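Long-range contacts in Alpha/beta hydrolase (Pectobacterium atrosepticum SCRI1043, PDB 3BDV), which is probably a hydrolase of the alpha/beta-hydrolase fold, related to serine hydrolases, and binds calcium ions: residues Q3-I7 / E174-K178; V14-M20 / S184-N190; D30-W34 / I164-A168; S82-L86 / P107-F113. All coordinates share one frame; numbering follows the deposited sequence.

Interactions 1 and 2 join the same two helices, 4-15 and 174-185, near their starts and past their ends, tying the two ends of the chain together. Both are partly buried. Interaction 1 pairs a hydrogen bond and a water link with the packing of one isoleucine, while interaction 2 combines an apolar patch with an amide gripping the backbone. Interaction 3 joins two loops and is partly buried; an indole-to-carbonyl bond lies on one side and a water among acidic groups on the other. Interaction 4 is the buried one and depends on apolar and aromatic contacts around a probable nucleophile elbow. Interactions 3 and 4 are nested inside the chain loops closed by 1 and 2.

Interaction 1: Q3-I7 / E174-K178; sequences QTTEI and EYGLK. With EDO (1,2-ethanediol), chain H.
T4 and E174 make the one direct hydrogen bond between these helix starts. T4 OG1 donates to E174 OE2 over 2.7 Å. The hydroxyl meets the syn side of that oxygen, 27° out of the carboxylate plane, and the two side chains cross at about a right angle. T4 OG1 lies beside its own backbone N (chi1 -66°), which turns it to the acid. E174 reaches it through a bend at chi2 (-124°).

The second link runs through water. E174 OE1 accepts from a water at 2.7 Å, and the same water accepts from Q3 N at 2.8 Å. Q3 is the N-cap residue of helix 4-15. Its O takes the I7 N bond of the first turn. R41 adds a salt bridge to E174 OE2.

I7 lies between the acid and L177. It has two conformers; in one of them CD1 is 3.2 Å from E174 OE1 and CG2 packs on L177 CB at 3.9 Å.

Q3 OE1 comes within 3.1 Å of K178 CD, while K178 NZ pairs with E182. A 1,2-ethanediol, probably from the crystallisation liquor, donates from O2 to Q3 OE1 at 2.6 Å and also bonds to R10.

Both oxygens of E174 are therefore held, which should fix the carboxylate's rotation. The carboxylate lies by the first turn of helix 4-15, with R41 alongside; both would probably favour the ionised form.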
loop_
_atom_site.group_PDB
_atom_site.type_symbol
_atom_site.label_atom_id
_atom_site.label_comp_id
_atom_site.label_asym_id
_atom_site.label_seq_id
_atom_site.Cartn_x
_atom_site.Cartn_y
_atom_site.Cartn_z
ATOM N N GLN A 3 -14.503 15.861 -4.617
ATOM C CA GLN A 3 -14.949 15.083 -3.453
ATOM C C GLN A 3 -14.064 15.263 -2.196
ATOM O O GLN A 3 -14.225 14.530 -1.218
ATOM C CB GLN A 3 -15.023 13.590 -3.843
ATOM C CG GLN A 3 -15.772 13.303 -5.175
ATOM C CD GLN A 3 -16.494 11.939 -5.206
ATOM O OE1 GLN A 3 -15.864 10.888 -5.100
ATOM N NE2 GLN A 3 -17.816 11.966 -5.363
ATOM N N THR A 4 -13.153 16.241 -2.223
ATOM C CA THR A 4 -12.155 16.486 -1.147
ATOM C C THR A 4 -12.688 16.530 0.324
ATOM O O THR A 4 -12.174 15.840 1.209
ATOM C CB THR A 4 -11.379 17.835 -1.417
ATOM O OG1 THR A 4 -10.583 17.728 -2.606
ATOM C CG2 THR A 4 -10.484 18.224 -0.239
ATOM N N THR A 5 -13.677 17.377 0.579
ATOM C CA THR A 5 -14.181 17.570 1.939
ATOM C C THR A 5 -14.844 16.297 2.432
ATOM O O THR A 5 -14.681 15.910 3.598
ATOM C CB THR A 5 -15.184 18.768 2.034
ATOM N N GLU A 6 -15.569 15.621 1.542
ATOM C CA GLU A 6 -16.207 14.384 1.951
ATOM C C GLU A 6 -15.177 13.299 2.141
ATOM O O GLU A 6 -15.317 12.518 3.095
ATOM C CB GLU A 6 -17.331 13.921 1.032
ATOM C CG GLU A 6 -18.233 12.889 1.737
ATOM N N ILE A 7 -14.128 13.259 1.291
ATOM C CA ILE A 7 -13.017 12.309 1.480
ATOM C C ILE A 7 -12.383 12.530 2.864
ATOM O O ILE A 7 -12.162 11.603 3.625
ATOM C CB ILE A 7 -11.883 12.459 0.373
ATOM C CG1 ILE A 7 -12.277 11.786 -0.941
ATOM C CG2 ILE A 7 -10.536 11.894 0.873
ATOM C CD1 ILE A 7 -11.284 12.022 -2.146
ATOM N N GLU A 174 -6.541 11.825 -5.418
ATOM C CA GLU A 174 -7.798 11.769 -4.707
ATOM C C GLU A 174 -8.539 10.462 -4.970
ATOM O O GLU A 174 -9.233 9.963 -4.059
ATOM C CB GLU A 174 -8.650 12.974 -5.067
ATOM C CG GLU A 174 -8.090 14.245 -4.497
ATOM C CD GLU A 174 -9.064 14.999 -3.637
ATOM O OE1 GLU A 174 -10.259 14.647 -3.607
ATOM O OE2 GLU A 174 -8.637 15.954 -2.979
ATOM N N TYR A 175 -8.407 9.890 -6.173
ATOM C CA TYR A 175 -9.093 8.621 -6.463
ATOM C C TYR A 175 -8.601 7.513 -5.535
ATOM O O TYR A 175 -9.414 6.721 -5.033
ATOM C CB TYR A 175 -8.982 8.172 -7.946
ATOM C CG TYR A 175 -9.867 6.958 -8.205
ATOM C CD1 TYR A 175 -11.250 7.092 -8.294
ATOM C CD2 TYR A 175 -9.325 5.688 -8.316
ATOM C CE1 TYR A 175 -12.063 5.990 -8.500
ATOM C CE2 TYR A 175 -10.137 4.584 -8.532
ATOM C CZ TYR A 175 -11.496 4.740 -8.603
ATOM O OH TYR A 175 -12.298 3.620 -8.756
ATOM N N GLY A 176 -7.294 7.445 -5.279
ATOM C CA GLY A 176 -6.785 6.487 -4.302
ATOM C C GLY A 176 -7.334 6.694 -2.890
ATOM O O GLY A 176 -7.687 5.737 -2.172
ATOM N N LEU A 177 -7.393 7.945 -2.456
ATOM C CA LEU A 177 -8.006 8.274 -1.182
ATOM C C LEU A 177 -9.469 7.898 -1.116
ATOM O O LEU A 177 -9.939 7.378 -0.103
ATOM C CB LEU A 177 -7.846 9.769 -0.913
ATOM C CG LEU A 177 -6.449 10.259 -0.572
ATOM C CD1 LEU A 177 -6.520 11.774 -0.428
ATOM C CD2 LEU A 177 -5.874 9.566 0.731
ATOM N N LYS A 178 -10.200 8.175 -2.190
ATOM C CA LYS A 178 -11.613 7.746 -2.288
ATOM C C LYS A 178 -11.767 6.235 -2.135
ATOM O O LYS A 178 -12.548 5.773 -1.334
ATOM C CB LYS A 178 -12.244 8.229 -3.603
ATOM C CG LYS A 178 -13.721 7.828 -3.797
ATOM C CD LYS A 178 -14.317 8.161 -5.191
ATOM C CE LYS A 178 -14.224 6.952 -6.173
ATOM N NZ LYS A 178 -15.250 5.839 -6.036
HETATM C C1 EDO H . -16.591 11.111 -0.762
HETATM O O1 EDO H . -17.727 10.616 -0.022
HETATM C C2 EDO H . -15.685 10.028 -1.364
HETATM O O2 EDO H . -15.967 9.784 -2.752
HETATM O O HOH W 1 -12.145 14.608 -5.543
#

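Interaction 2: V14-M20 / S184-N190; sequences VSQQLTM and SEILIPN. With EDO (1,2-ethanediol), chain G.
The amide of Q17 lies against the backbone of N190 and grips it twice. Q17 OE1 accepts from N190 N at 3.0 Å, with the donor in the carbonyl plane on a lone pair. Q17 NE2 donates to N190 O at 2.7 Å and 165°. Here the acceptor lies in the Q17 amide plane, but the donor sits above the plane of the N190 carbonyl. Q17 reaches this far because its chain is extended beyond CG (chi2 -169°).

I188 crosses Q17 at about a right angle, with CG2 beside the amide end. P189 and Q17 run past each other in opposite directions. The other branch of I188 points to V14: CD1 touches V14 CG2 at 3.6 Å, and the two side chains lie obliquely.

L18 packs on the turn and the proline after it. Its CD1 meets L187 CB, also at about a right angle, and lies 4.0 Å from I188 CG1. Its CD2 approaches P189 CD at 4.2 Å. S184 brings OG to 3.4 Å from V14 CG1, yet that hydroxyl bonds to L180 O of its own helix. E185 forms a salt bridge with R10 of helix 4-15.

Two bonds to one residue fix the rotation of the Q17 amide and probably tell its O from its N. The C-terminal tail is thus fixed by polar bonds at its outer end, while V14, L18 and I188 make an apolar patch further in.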
loop_
_atom_site.group_PDB
_atom_site.type_symbol
_atom_site.label_atom_id
_atom_site.label_comp_id
_atom_site.label_asym_id
_atom_site.label_seq_id
_atom_site.Cartn_x
_atom_site.Cartn_y
_atom_site.Cartn_z
ATOM N N VAL A 14 -12.452 7.196 9.913
ATOM C CA VAL A 14 -11.779 5.888 9.862
ATOM C C VAL A 14 -10.577 5.880 10.797
ATOM O O VAL A 14 -10.332 4.915 11.490
ATOM C CB VAL A 14 -11.344 5.548 8.422
ATOM C CG1 VAL A 14 -10.326 4.401 8.367
ATOM C CG2 VAL A 14 -12.606 5.244 7.537
ATOM N N SER A 15 -9.838 6.983 10.809
ATOM C CA SER A 15 -8.643 7.101 11.630
ATOM C C SER A 15 -8.904 7.070 13.135
ATOM O O SER A 15 -8.015 6.766 13.913
ATOM C CB SER A 15 -7.875 8.353 11.222
ATOM O OG SER A 15 -7.347 8.172 9.920
ATOM N N GLN A 16 -10.125 7.325 13.555
ATOM C CA GLN A 16 -10.475 7.153 14.973
ATOM C C GLN A 16 -10.313 5.699 15.441
ATOM O O GLN A 16 -10.224 5.454 16.647
ATOM C CB GLN A 16 -11.921 7.563 15.266
ATOM C CG GLN A 16 -12.378 8.879 14.682
ATOM C CD GLN A 16 -11.839 10.074 15.411
ATOM O OE1 GLN A 16 -10.637 10.195 15.647
ATOM N NE2 GLN A 16 -12.739 10.988 15.767
ATOM N N GLN A 17 -10.340 4.745 14.503
ATOM C CA GLN A 17 -10.316 3.323 14.846
ATOM C C GLN A 17 -9.288 2.441 14.118
ATOM O O GLN A 17 -9.010 1.346 14.564
ATOM C CB GLN A 17 -11.686 2.731 14.608
ATOM C CG GLN A 17 -12.777 3.258 15.540
ATOM C CD GLN A 17 -14.043 2.428 15.411
ATOM O OE1 GLN A 17 -14.020 1.225 15.629
ATOM N NE2 GLN A 17 -15.147 3.064 15.035
ATOM N N LEU A 18 -8.770 2.897 12.980
ATOM C CA LEU A 18 -7.757 2.178 12.214
ATOM C C LEU A 18 -6.576 3.092 11.974
ATOM O O LEU A 18 -6.752 4.281 11.808
ATOM C CB LEU A 18 -8.286 1.759 10.838
ATOM C CG LEU A 18 -9.476 0.814 10.850
ATOM C CD1 LEU A 18 -10.015 0.568 9.445
ATOM C CD2 LEU A 18 -9.089 -0.517 11.548
ATOM N N THR A 19 -5.387 2.510 11.910
ATOM C CA THR A 19 -4.193 3.289 11.658
ATOM C C THR A 19 -3.665 2.970 10.273
ATOM O O THR A 19 -3.459 1.788 9.950
ATOM C CB THR A 19 -3.127 2.941 12.719
ATOM O OG1 THR A 19 -3.584 3.394 13.996
ATOM C CG2 THR A 19 -1.786 3.580 12.415
HETATM N N MSE A 20 -3.459 3.992 9.464
HETATM C CA MSE A 20 -2.840 3.796 8.165
HETATM C C MSE A 20 -1.339 3.789 8.332
HETATM O O MSE A 20 -0.791 4.690 8.954
HETATM C CB MSE A 20 -3.167 4.944 7.230
HETATM C CG MSE A 20 -4.618 5.243 7.068
HETATM SE SE MSE A 20 -5.751 3.796 6.582
HETATM C CE MSE A 20 -7.301 4.802 6.010
ATOM N N SER A 184 -11.667 0.904 3.653
ATOM C CA SER A 184 -11.428 0.956 5.066
ATOM C C SER A 184 -12.673 1.049 5.901
ATOM O O SER A 184 -12.712 0.457 6.957
ATOM C CB SER A 184 -10.431 2.074 5.436
ATOM O OG SER A 184 -10.954 3.375 5.140
ATOM N N GLU A 185 -13.720 1.740 5.446
ATOM C CA GLU A 185 -14.919 1.830 6.295
ATOM C C GLU A 185 -15.473 0.460 6.656
ATOM O O GLU A 185 -15.930 0.264 7.790
ATOM C CB GLU A 185 -15.991 2.687 5.640
ATOM C CG GLU A 185 -15.632 4.137 5.662
ATOM C CD GLU A 185 -16.574 5.000 4.870
ATOM O OE1 GLU A 185 -17.319 4.440 4.066
ATOM O OE2 GLU A 185 -16.558 6.236 5.065
ATOM N N ILE A 186 -15.394 -0.497 5.729
ATOM C CA ILE A 186 -15.918 -1.849 5.995
ATOM C C ILE A 186 -14.986 -2.617 6.917
ATOM O O ILE A 186 -15.346 -3.666 7.393
ATOM C CB ILE A 186 -16.254 -2.661 4.709
ATOM C CG1 ILE A 186 -15.091 -2.798 3.766
ATOM C CG2 ILE A 186 -17.413 -1.972 3.947
ATOM C CD1 ILE A 186 -15.283 -3.875 2.719
ATOM N N LEU A 187 -13.819 -2.083 7.208
ATOM C CA LEU A 187 -12.932 -2.727 8.167
ATOM C C LEU A 187 -12.987 -2.116 9.558
ATOM O O LEU A 187 -12.290 -2.581 10.476
ATOM C CB LEU A 187 -11.498 -2.654 7.628
ATOM C CG LEU A 187 -11.241 -3.234 6.231
ATOM C CD1 LEU A 187 -9.820 -2.984 5.765
ATOM C CD2 LEU A 187 -11.654 -4.740 6.189
ATOM N N ILE A 188 -13.746 -1.045 9.733
ATOM C CA ILE A 188 -13.825 -0.376 11.041
ATOM C C ILE A 188 -14.541 -1.318 12.021
ATOM O O ILE A 188 -15.558 -1.876 11.665
ATOM C CB ILE A 188 -14.575 0.954 10.927
ATOM C CG1 ILE A 188 -13.710 1.965 10.192
ATOM C CG2 ILE A 188 -14.906 1.540 12.306
ATOM C CD1 ILE A 188 -14.467 3.223 9.827
ATOM N N PRO A 189 -13.962 -1.565 13.207
ATOM C CA PRO A 189 -14.614 -2.448 14.213
ATOM C C PRO A 189 -16.001 -2.020 14.676
ATOM O O PRO A 189 -16.881 -2.885 14.786
ATOM C CB PRO A 189 -13.630 -2.442 15.388
ATOM C CG PRO A 189 -12.334 -2.185 14.754
ATOM C CD PRO A 189 -12.618 -1.174 13.650
ATOM N N ASN A 190 -16.190 -0.716 14.931
ATOM C CA ASN A 190 -17.453 -0.150 15.424
ATOM C C ASN A 190 -17.961 0.948 14.514
ATOM O O ASN A 190 -17.621 2.110 14.686
ATOM C CB ASN A 190 -17.245 0.416 16.818
ATOM C CG ASN A 190 -16.790 -0.641 17.793
ATOM O OD1 ASN A 190 -17.522 -1.610 18.020
ATOM N ND2 ASN A 190 -15.610 -0.461 18.396
HETATM C C1 EDO G . -14.920 -6.899 6.999
HETATM O O1 EDO G . -14.927 -6.566 8.415
HETATM C C2 EDO G . -16.313 -7.311 6.512
HETATM O O2 EDO G . -17.220 -6.225 6.764
#

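Interaction 3: D30-W34 / I164-A168; sequences DDEHW and INAEA
W34 and I164 form the tight side of this loop-to-loop contact. W34 NE1 donates to I164 O over 2.9 Å. The oxygen lies at the indole edge, near the ring plane, but the donor stands 39° out of the carbonyl plane and the bond is bent to 139°. W34 has CG between its backbone N and carbonyl carbon (chi1 58°), which brings NE1 round to the other loop. H33 puts CE1 over one face of the indole, toward its rim, and its CD2 touches N165 CB at 4.0 Å. A166 CB then packs beside E32, 3.6 Å from E32 O and 3.7 Å from E32 CB.

The outer side is looser and acidic. D30 OD2 and E167 OE1 are 4.4 Å apart, two like charges. A water between the loops accepts from A166 N at 3.0 Å and lies 2.7 Å from E167 OE1; its bond to D30 OD1 is weak.

The indole also stacks edge-to-face on H81, W38 and W173. These loops follow strands 19-23 and 154-157, at the C-terminal ends of the parallel strands. W34 lies near the probable nucleophile elbow around S82, where alpha/beta hydrolases usually build their active site.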
loop_
_atom_site.group_PDB
_atom_site.type_symbol
_atom_site.label_atom_id
_atom_site.label_comp_id
_atom_site.label_asym_id
_atom_site.label_seq_id
_atom_site.Cartn_x
_atom_site.Cartn_y
_atom_site.Cartn_z
ATOM N N ASP A 30 9.332 10.359 -2.572
ATOM C CA ASP A 30 9.759 11.742 -2.542
ATOM C C ASP A 30 8.593 12.706 -2.236
ATOM O O ASP A 30 7.444 12.308 -2.035
ATOM C CB ASP A 30 10.488 12.090 -3.851
ATOM C CG ASP A 30 9.575 12.028 -5.082
ATOM O OD1 ASP A 30 8.353 12.039 -4.917
ATOM O OD2 ASP A 30 10.087 11.978 -6.221
ATOM N N ASP A 31 8.901 13.986 -2.177
ATOM C CA ASP A 31 7.941 14.954 -1.682
ATOM C C ASP A 31 6.672 15.056 -2.488
ATOM O O ASP A 31 5.630 15.371 -1.922
ATOM C CB ASP A 31 8.579 16.339 -1.544
ATOM C CG ASP A 31 9.255 16.523 -0.205
ATOM O OD1 ASP A 31 8.890 15.792 0.745
ATOM O OD2 ASP A 31 10.147 17.393 -0.087
ATOM N N GLU A 32 6.746 14.789 -3.789
ATOM C CA GLU A 32 5.579 14.903 -4.667
ATOM C C GLU A 32 4.847 13.607 -4.911
ATOM O O GLU A 32 3.854 13.588 -5.620
ATOM C CB GLU A 32 5.953 15.531 -5.989
ATOM C CG GLU A 32 5.959 17.104 -5.932
ATOM C CD GLU A 32 4.615 17.719 -5.440
ATOM O OE1 GLU A 32 3.511 17.325 -5.918
ATOM O OE2 GLU A 32 4.676 18.609 -4.555
ATOM N N HIS A 33 5.358 12.529 -4.324
ATOM C CA HIS A 33 4.746 11.217 -4.405
ATOM C C HIS A 33 3.470 11.212 -3.570
ATOM O O HIS A 33 3.390 11.866 -2.523
ATOM C CB HIS A 33 5.752 10.199 -3.854
ATOM C CG HIS A 33 5.407 8.771 -4.087
ATOM N ND1 HIS A 33 4.521 8.069 -3.288
ATOM C CD2 HIS A 33 5.944 7.867 -4.937
ATOM C CE1 HIS A 33 4.481 6.814 -3.696
ATOM N NE2 HIS A 33 5.330 6.667 -4.698
ATOM N N TRP A 34 2.466 10.500 -4.061
ATOM C CA TRP A 34 1.188 10.366 -3.364
ATOM C C TRP A 34 1.303 9.977 -1.906
ATOM O O TRP A 34 0.547 10.461 -1.094
ATOM C CB TRP A 34 0.231 9.405 -4.100
ATOM C CG TRP A 34 0.735 8.008 -4.321
ATOM C CD1 TRP A 34 1.461 7.555 -5.402
ATOM C CD2 TRP A 34 0.464 6.850 -3.523
ATOM N NE1 TRP A 34 1.735 6.235 -5.279
ATOM C CE2 TRP A 34 1.156 5.768 -4.123
ATOM C CE3 TRP A 34 -0.196 6.638 -2.302
ATOM C CZ2 TRP A 34 1.150 4.493 -3.577
ATOM C CZ3 TRP A 34 -0.187 5.369 -1.765
ATOM C CH2 TRP A 34 0.468 4.312 -2.431
ATOM N N ILE A 164 2.854 4.859 -11.101
ATOM C CA ILE A 164 1.965 5.434 -10.083
ATOM C C ILE A 164 2.849 6.149 -9.050
ATOM O O ILE A 164 2.930 5.780 -7.895
ATOM C CB ILE A 164 0.964 4.382 -9.426
ATOM C CG1 ILE A 164 0.335 3.442 -10.466
ATOM C CG2 ILE A 164 -0.191 5.142 -8.689
ATOM C CD1 ILE A 164 -0.696 2.481 -9.897
ATOM N N ASN A 165 3.561 7.146 -9.533
ATOM C CA ASN A 165 4.507 7.902 -8.744
ATOM C C ASN A 165 4.371 9.380 -9.203
ATOM O O ASN A 165 3.501 9.689 -10.014
ATOM C CB ASN A 165 5.908 7.366 -8.916
ATOM C CG ASN A 165 6.413 7.388 -10.370
ATOM O OD1 ASN A 165 5.736 7.890 -11.281
ATOM N ND2 ASN A 165 7.623 6.824 -10.582
ATOM N N ALA A 166 5.189 10.262 -8.635
ATOM C CA ALA A 166 5.084 11.694 -8.894
ATOM C C ALA A 166 5.248 11.994 -10.353
ATOM O O ALA A 166 4.544 12.840 -10.886
ATOM C CB ALA A 166 6.131 12.442 -8.102
ATOM N N GLU A 167 6.198 11.308 -10.979
ATOM C CA GLU A 167 6.567 11.565 -12.369
ATOM C C GLU A 167 5.364 11.294 -13.259
ATOM O O GLU A 167 5.235 11.926 -14.278
ATOM C CB GLU A 167 7.765 10.703 -12.786
ATOM C CG GLU A 167 9.083 11.020 -11.996
ATOM C CD GLU A 167 9.271 10.199 -10.679
ATOM O OE1 GLU A 167 8.353 10.093 -9.840
ATOM O OE2 GLU A 167 10.374 9.648 -10.477
ATOM N N ALA A 168 4.488 10.376 -12.831
ATOM C CA ALA A 168 3.204 10.069 -13.501
ATOM C C ALA A 168 2.005 10.952 -13.087
ATOM O O ALA A 168 0.861 10.793 -13.587
ATOM C CB ALA A 168 2.866 8.570 -13.292
HETATM O O HOH W 2 7.717 9.718 -7.215
#

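Interaction 4: S82-L86 / P107-F113; sequences SFGAL and PAEPMRF
L86 reaches from helix 83-93 into the bend of A108 and P110. From CB, the chain turns CG to the side of the backbone N, which sets CG 3.6 Å from A108 O. There it forks. CD1 lies 3.2 Å from A108 O, with A108 CB at 4.1 Å and P110 CA at 4.0 Å. CD2 touches the same carbonyl and ends between the rings of two prolines, 4.3 Å from P110 CG and 4.4 Å from P107 CB. The fork thus straddles A108 O, and carbon meets carbon round it.

The residue before it, A85, rests CB on P107 CB at 4.0 Å. At the helix start, F83 turns the edge of its ring to the face of F113 in a T-shaped pair. The centroids are 5.1 Å apart and the planes meet at 65°. W61 makes another edge-to-face pair with F83.

S82 precedes the helix with phi/psi of 58°/-120°, and its side chain touches H163. That strained backbone, between strand 76-81 and helix 83-93, together with G80 and G84, fits the GxSxG nucleophile elbow of alpha/beta hydrolases. S82 stands where the nucleophile sits in such elbows, consistent with that role, and the loop after strand 99-105 packs along its helix.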
loop_
_atom_site.group_PDB
_atom_site.type_symbol
_atom_site.label_atom_id
_atom_site.label_comp_id
_atom_site.label_asym_id
_atom_site.label_seq_id
_atom_site.Cartn_x
_atom_site.Cartn_y
_atom_site.Cartn_z
ATOM N N SER A 82 4.923 -0.513 -4.856
ATOM C CA SER A 82 6.028 -1.218 -5.534
ATOM C C SER A 82 6.722 -2.266 -4.623
ATOM O O SER A 82 6.068 -3.180 -4.115
ATOM C CB SER A 82 6.993 -0.197 -6.137
ATOM O OG SER A 82 7.792 -0.817 -7.159
ATOM N N PHE A 83 8.028 -2.128 -4.360
ATOM C CA PHE A 83 8.666 -3.019 -3.423
ATOM C C PHE A 83 8.010 -2.997 -2.040
ATOM O O PHE A 83 7.921 -4.028 -1.371
ATOM C CB PHE A 83 10.167 -2.730 -3.325
ATOM C CG PHE A 83 10.935 -3.804 -2.605
ATOM C CD1 PHE A 83 11.291 -4.972 -3.259
ATOM C CD2 PHE A 83 11.404 -3.602 -1.332
ATOM C CE1 PHE A 83 12.050 -5.979 -2.592
ATOM C CE2 PHE A 83 12.136 -4.578 -0.672
ATOM C CZ PHE A 83 12.477 -5.759 -1.314
ATOM N N GLY A 84 7.578 -1.821 -1.607
ATOM C CA GLY A 84 6.828 -1.693 -0.365
ATOM C C GLY A 84 5.573 -2.540 -0.347
ATOM O O GLY A 84 5.228 -3.100 0.692
ATOM N N ALA A 85 4.882 -2.659 -1.477
ATOM C CA ALA A 85 3.689 -3.465 -1.516
ATOM C C ALA A 85 4.041 -4.935 -1.415
ATOM O O ALA A 85 3.327 -5.713 -0.791
ATOM C CB ALA A 85 2.900 -3.193 -2.821
ATOM N N LEU A 86 5.122 -5.340 -2.089
ATOM C CA LEU A 86 5.618 -6.712 -1.870
ATOM C C LEU A 86 5.926 -6.966 -0.418
ATOM O O LEU A 86 5.600 -8.039 0.114
ATOM C CB LEU A 86 6.808 -7.045 -2.743
ATOM C CG LEU A 86 6.476 -6.994 -4.236
ATOM C CD1 LEU A 86 7.699 -7.378 -5.085
ATOM C CD2 LEU A 86 5.251 -7.819 -4.594
ATOM N N PRO A 107 2.189 -2.979 -7.172
ATOM C CA PRO A 107 3.111 -3.989 -6.670
ATOM C C PRO A 107 4.050 -4.379 -7.800
ATOM O O PRO A 107 3.623 -4.476 -8.951
ATOM C CB PRO A 107 2.195 -5.147 -6.297
ATOM C CG PRO A 107 1.113 -5.033 -7.120
ATOM C CD PRO A 107 0.836 -3.543 -7.290
ATOM N N ALA A 108 5.325 -4.583 -7.482
ATOM C CA ALA A 108 6.265 -5.006 -8.490
ATOM C C ALA A 108 6.172 -6.540 -8.698
ATOM O O ALA A 108 5.889 -7.265 -7.765
ATOM C CB ALA A 108 7.681 -4.571 -8.083
ATOM N N GLU A 109 6.485 -7.000 -9.900
ATOM C CA GLU A 109 6.708 -8.411 -10.153
ATOM C C GLU A 109 7.874 -8.861 -9.271
ATOM O O GLU A 109 8.964 -8.286 -9.316
ATOM C CB GLU A 109 7.019 -8.600 -11.657
ATOM C CG GLU A 109 7.202 -10.013 -12.098
ATOM C CD GLU A 109 5.912 -10.804 -12.099
ATOM O OE1 GLU A 109 5.009 -10.475 -12.895
ATOM O OE2 GLU A 109 5.813 -11.763 -11.319
ATOM N N PRO A 110 7.644 -9.883 -8.429
ATOM C CA PRO A 110 8.753 -10.297 -7.541
ATOM C C PRO A 110 10.130 -10.594 -8.175
ATOM O O PRO A 110 11.191 -10.275 -7.602
ATOM C CB PRO A 110 8.163 -11.511 -6.853
ATOM C CG PRO A 110 6.722 -11.223 -6.792
ATOM C CD PRO A 110 6.395 -10.582 -8.076
HETATM N N MSE A 111 10.131 -11.092 -9.391
HETATM C CA MSE A 111 11.391 -11.382 -10.051
HETATM C C MSE A 111 12.237 -10.141 -10.263
HETATM O O MSE A 111 13.474 -10.244 -10.256
HETATM C CB MSE A 111 11.128 -12.123 -11.372
HETATM C CG MSE A 111 12.350 -12.433 -12.245
HETATM SE SE MSE A 111 13.107 -14.041 -11.604
HETATM C CE MSE A 111 11.753 -15.316 -12.271
ATOM N N ARG A 112 11.613 -8.968 -10.481
ATOM C CA ARG A 112 12.376 -7.764 -10.712
ATOM C C ARG A 112 13.308 -7.436 -9.577
ATOM O O ARG A 112 14.249 -6.723 -9.766
ATOM C CB ARG A 112 11.446 -6.572 -10.895
ATOM C CG ARG A 112 10.469 -6.690 -12.054
ATOM C CD ARG A 112 11.104 -6.582 -13.396
ATOM N NE ARG A 112 11.767 -7.766 -13.858
ATOM C CZ ARG A 112 11.154 -8.830 -14.355
ATOM N NH1 ARG A 112 9.820 -8.881 -14.438
ATOM N NH2 ARG A 112 11.876 -9.847 -14.829
ATOM N N PHE A 113 12.990 -7.900 -8.385
ATOM C CA PHE A 113 13.831 -7.659 -7.230
ATOM C C PHE A 113 14.349 -8.978 -6.645
ATOM O O PHE A 113 14.804 -9.028 -5.488
ATOM C CB PHE A 113 13.019 -6.880 -6.187
ATOM C CG PHE A 113 12.710 -5.475 -6.585
ATOM C CD1 PHE A 113 13.678 -4.518 -6.576
ATOM C CD2 PHE A 113 11.422 -5.118 -6.971
ATOM C CE1 PHE A 113 13.354 -3.226 -6.960
ATOM C CE2 PHE A 113 11.105 -3.855 -7.289
ATOM C CZ PHE A 113 12.064 -2.905 -7.320
#